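Local coordinates for protein restriction endonuclease R.BpuJI (Bacillus pumilus, PDB 5HNH) that is a restriction endonuclease thought to cleave DNA, represented here by its N-terminal portion, which belongs to the BpuJI N-terminal family, in complex with nucleic acid, at residues I136-F141 with L171-G176. Sequence-based numbering, arbitrary orientation.
Sequences IQIRQF and LQVLQG
Gln137 N donates to Leu174 O over 2.8 Å, the one direct hydrogen bond between 136-141 and 171-176. The donor lies in the carbonyl plane, with a C=O...N angle of 151°. Ile136 and Ile138 flank the same oxygen with aliphatic branches: Ile136 CG2, anti to its backbone N, comes to 3.3 Å of Leu174 O and Ile138 CG2 to 3.7 Å. Ile136 lies alongside Leu174, pointing the same way; its CG1, beside the backbone N, carries CD1 to 3.8 Å from Leu174 CB and against Leu171 CD1. Ile138, extended through both torsions (chi1 -171°, chi2 176°), carries CD1 to 4.0 Å from Val173 CG1, while its CG2 branch meets Leu174 CD2. A water accepts from Gln137 NE2 and donates to Gln175 O over 2.7 Å. Gly176, at positive phi, closes the short helix in a Schellman motif, with Gly176 N bonded to Val173 O. In the second shell, Gln175 NE2 bonds to Ala134 O and Tyr259 OH donates to Ile136 O. This is buried packing within the N-terminal part, about 12 Å at the nearest atom from the bound nucleic acid; it sets the extended approach to helix 140-153 against the C-terminal turn of helix 171-174, with Tyr143 of helix 140-153 touching both Ile138 and Val173.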
ATOM      1  N   ILE A 136      11.888  -7.514   7.282  1.00 34.25           N
ATOM      2  CA  ILE A 136      10.733  -6.625   7.328  1.00 36.21           C
ATOM      3  C   ILE A 136       9.481  -7.445   7.637  1.00 40.07           C
ATOM      4  O   ILE A 136       9.306  -8.522   7.074  1.00 33.28           O
ATOM      5  CB  ILE A 136      10.522  -5.877   5.993  1.00 37.51           C
ATOM      6  CG1 ILE A 136      11.784  -5.118   5.558  1.00 40.68           C
ATOM      7  CG2 ILE A 136       9.336  -4.934   6.094  1.00 34.52           C
ATOM      8  CD1 ILE A 136      12.276  -4.127   6.580  1.00 39.24           C
ATOM      9  N   GLN A 137       8.638  -6.952   8.547  1.00 37.19           N
ATOM     10  CA  GLN A 137       7.320  -7.536   8.762  1.00 37.98           C
ATOM     11  C   GLN A 137       6.434  -6.581   9.555  1.00 35.35           C
ATOM     12  O   GLN A 137       6.614  -6.375  10.757  1.00 33.29           O
ATOM     13  CB  GLN A 137       7.389  -8.905   9.456  1.00 41.33           C
ATOM     14  CG  GLN A 137       8.376  -9.067  10.580  1.00 46.90           C
ATOM     15  CD  GLN A 137       8.377 -10.496  11.115  1.00 50.65           C
ATOM     16  OE1 GLN A 137       7.468 -11.285  10.824  1.00 51.06           O
ATOM     17  NE2 GLN A 137       9.398 -10.837  11.891  1.00 51.46           N
ATOM     18  N   ILE A 138       5.479  -5.995   8.848  1.00 32.57           N
ATOM     19  CA  ILE A 138       4.623  -4.969   9.416  1.00 31.31           C
ATOM     20  C   ILE A 138       3.329  -4.861   8.615  1.00 33.99           C
ATOM     21  O   ILE A 138       3.315  -5.090   7.395  1.00 27.89           O
ATOM     22  CB  ILE A 138       5.350  -3.590   9.446  1.00 34.97           C
ATOM     23  CG1 ILE A 138       4.538  -2.563  10.234  1.00 34.54           C
ATOM     24  CG2 ILE A 138       5.648  -3.080   8.039  1.00 30.48           C
ATOM     25  CD1 ILE A 138       5.247  -1.229  10.378  1.00 36.82           C
ATOM     26  N   ARG A 139       2.240  -4.562   9.325  1.00 32.31           N
ATOM     27  CA  ARG A 139       1.039  -4.036   8.705  1.00 30.05           C
ATOM     28  C   ARG A 139       1.112  -2.541   8.860  1.00 28.10           C
ATOM     29  O   ARG A 139       0.791  -2.031   9.935  1.00 32.48           O
ATOM     30  CB  ARG A 139      -0.219  -4.576   9.378  1.00 29.60           C
ATOM     31  CG  ARG A 139      -0.158  -6.043   9.747  1.00 30.54           C
ATOM     32  CD  ARG A 139      -1.495  -6.489  10.287  1.00 32.23           C
ATOM     33  NE  ARG A 139      -1.467  -7.873  10.740  1.00 34.49           N
ATOM     34  CZ  ARG A 139      -2.546  -8.630  10.858  1.00 36.78           C
ATOM     35  NH1 ARG A 139      -3.744  -8.126  10.545  1.00 34.60           N
ATOM     36  NH2 ARG A 139      -2.431  -9.879  11.281  1.00 38.68           N
ATOM     37  N   GLN A 140       1.530  -1.831   7.819  1.00 27.10           N
ATOM     38  CA  GLN A 140       1.948  -0.446   8.019  1.00 27.98           C
ATOM     39  C   GLN A 140       0.776   0.507   8.287  1.00 28.81           C
ATOM     40  O   GLN A 140       0.938   1.516   8.962  1.00 30.60           O
ATOM     41  CB  GLN A 140       2.776   0.058   6.824  1.00 27.06           C
ATOM     42  CG  GLN A 140       2.011   0.322   5.546  1.00 29.36           C
ATOM     43  CD  GLN A 140       1.998  -0.871   4.611  1.00 29.03           C
ATOM     44  OE1 GLN A 140       1.880  -2.026   5.042  1.00 29.24           O
ATOM     45  NE2 GLN A 140       2.128  -0.595   3.316  1.00 28.52           N
ATOM     46  N   PHE A 141      -0.401   0.211   7.766  1.00 26.66           N
ATOM     47  CA  PHE A 141      -1.501   1.145   7.976  1.00 28.21           C
ATOM     48  C   PHE A 141      -2.084   1.065   9.388  1.00 27.95           C
ATOM     49  O   PHE A 141      -2.315   2.111   9.995  1.00 30.31           O
ATOM     50  CB  PHE A 141      -2.559   0.968   6.880  1.00 26.28           C
ATOM     51  CG  PHE A 141      -2.081   1.476   5.549  1.00 23.95           C
ATOM     52  CD1 PHE A 141      -1.808   2.833   5.377  1.00 25.78           C
ATOM     53  CD2 PHE A 141      -1.810   0.609   4.509  1.00 27.00           C
ATOM     54  CE1 PHE A 141      -1.334   3.325   4.174  1.00 24.56           C
ATOM     55  CE2 PHE A 141      -1.316   1.093   3.289  1.00 26.83           C
ATOM     56  CZ  PHE A 141      -1.083   2.458   3.123  1.00 24.74           C
ATOM     57  N   LEU A 171      13.989   1.199   9.516  1.00 37.31           N
ATOM     58  CA  LEU A 171      14.183  -0.246   9.464  1.00 36.75           C
ATOM     59  C   LEU A 171      13.577  -0.949  10.674  1.00 35.58           C
ATOM     60  O   LEU A 171      12.859  -1.942  10.532  1.00 34.89           O
ATOM     61  CB  LEU A 171      15.674  -0.592   9.364  1.00 39.83           C
ATOM     62  CG  LEU A 171      15.995  -2.089   9.453  1.00 39.06           C
ATOM     63  CD1 LEU A 171      15.469  -2.826   8.222  1.00 35.74           C
ATOM     64  CD2 LEU A 171      17.494  -2.345   9.650  1.00 40.89           C
ATOM     65  N   GLN A 172      13.872  -0.440  11.866  1.00 36.63           N
ATOM     66  CA  GLN A 172      13.389  -1.077  13.082  1.00 39.68           C
ATOM     67  C   GLN A 172      11.852  -1.066  13.152  1.00 36.14           C
ATOM     68  O   GLN A 172      11.253  -2.078  13.508  1.00 38.36           O
ATOM     69  CB  GLN A 172      14.003  -0.412  14.315  1.00 41.99           C
ATOM     70  CG  GLN A 172      15.510  -0.650  14.446  1.00 46.31           C
ATOM     71  CD  GLN A 172      16.137   0.126  15.589  1.00 49.30           C
ATOM     72  OE1 GLN A 172      15.532   1.045  16.142  1.00 48.50           O
ATOM     73  NE2 GLN A 172      17.353  -0.248  15.956  1.00 52.96           N
ATOM     74  N   VAL A 173      11.218   0.054  12.805  1.00 32.76           N
ATOM     75  CA  VAL A 173       9.750   0.083  12.742  1.00 33.09           C
ATOM     76  C   VAL A 173       9.240  -0.944  11.729  1.00 33.74           C
ATOM     77  O   VAL A 173       8.357  -1.739  12.041  1.00 35.74           O
ATOM     78  CB  VAL A 173       9.205   1.489  12.383  1.00 32.25           C
ATOM     79  CG1 VAL A 173       7.724   1.419  11.970  1.00 32.42           C
ATOM     80  CG2 VAL A 173       9.382   2.462  13.556  1.00 31.67           C
ATOM     81  N   LEU A 174       9.814  -0.951  10.524  1.00 33.45           N
ATOM     82  CA  LEU A 174       9.355  -1.868   9.470  1.00 33.27           C
ATOM     83  C   LEU A 174       9.607  -3.341   9.839  1.00 37.06           C
ATOM     84  O   LEU A 174       8.952  -4.237   9.304  1.00 36.72           O
ATOM     85  CB  LEU A 174      10.038  -1.527   8.131  1.00 27.61           C
ATOM     86  CG  LEU A 174       9.733  -0.140   7.563  1.00 28.87           C
ATOM     87  CD1 LEU A 174      10.677   0.173   6.417  1.00 32.00           C
ATOM     88  CD2 LEU A 174       8.278  -0.013   7.098  1.00 30.05           C
ATOM     89  N   GLN A 175      10.559  -3.581  10.750  1.00 36.89           N
ATOM     90  CA  GLN A 175      10.827  -4.923  11.270  1.00 33.65           C
ATOM     91  C   GLN A 175       9.857  -5.329  12.384  1.00 37.35           C
ATOM     92  O   GLN A 175       9.940  -6.438  12.913  1.00 40.59           O
ATOM     93  CB  GLN A 175      12.277  -5.023  11.784  1.00 38.34           C
ATOM     94  CG  GLN A 175      13.325  -5.105  10.689  1.00 38.55           C
ATOM     95  CD  GLN A 175      14.743  -5.003  11.238  1.00 41.29           C
ATOM     96  OE1 GLN A 175      14.962  -4.444  12.314  1.00 41.19           O
ATOM     97  NE2 GLN A 175      15.704  -5.563  10.512  1.00 40.26           N
ATOM     98  N   GLY A 176       8.942  -4.429  12.735  1.00 37.99           N
ATOM     99  CA  GLY A 176       7.954  -4.693  13.765  1.00 40.27           C
ATOM    100  C   GLY A 176       8.514  -4.765  15.171  1.00 42.35           C
ATOM    101  O   GLY A 176       7.943  -5.413  16.045  1.00 45.31           O
TER
HETATM  102  O   HOH W   1      11.506  -8.535  12.143  1.00 39.68           O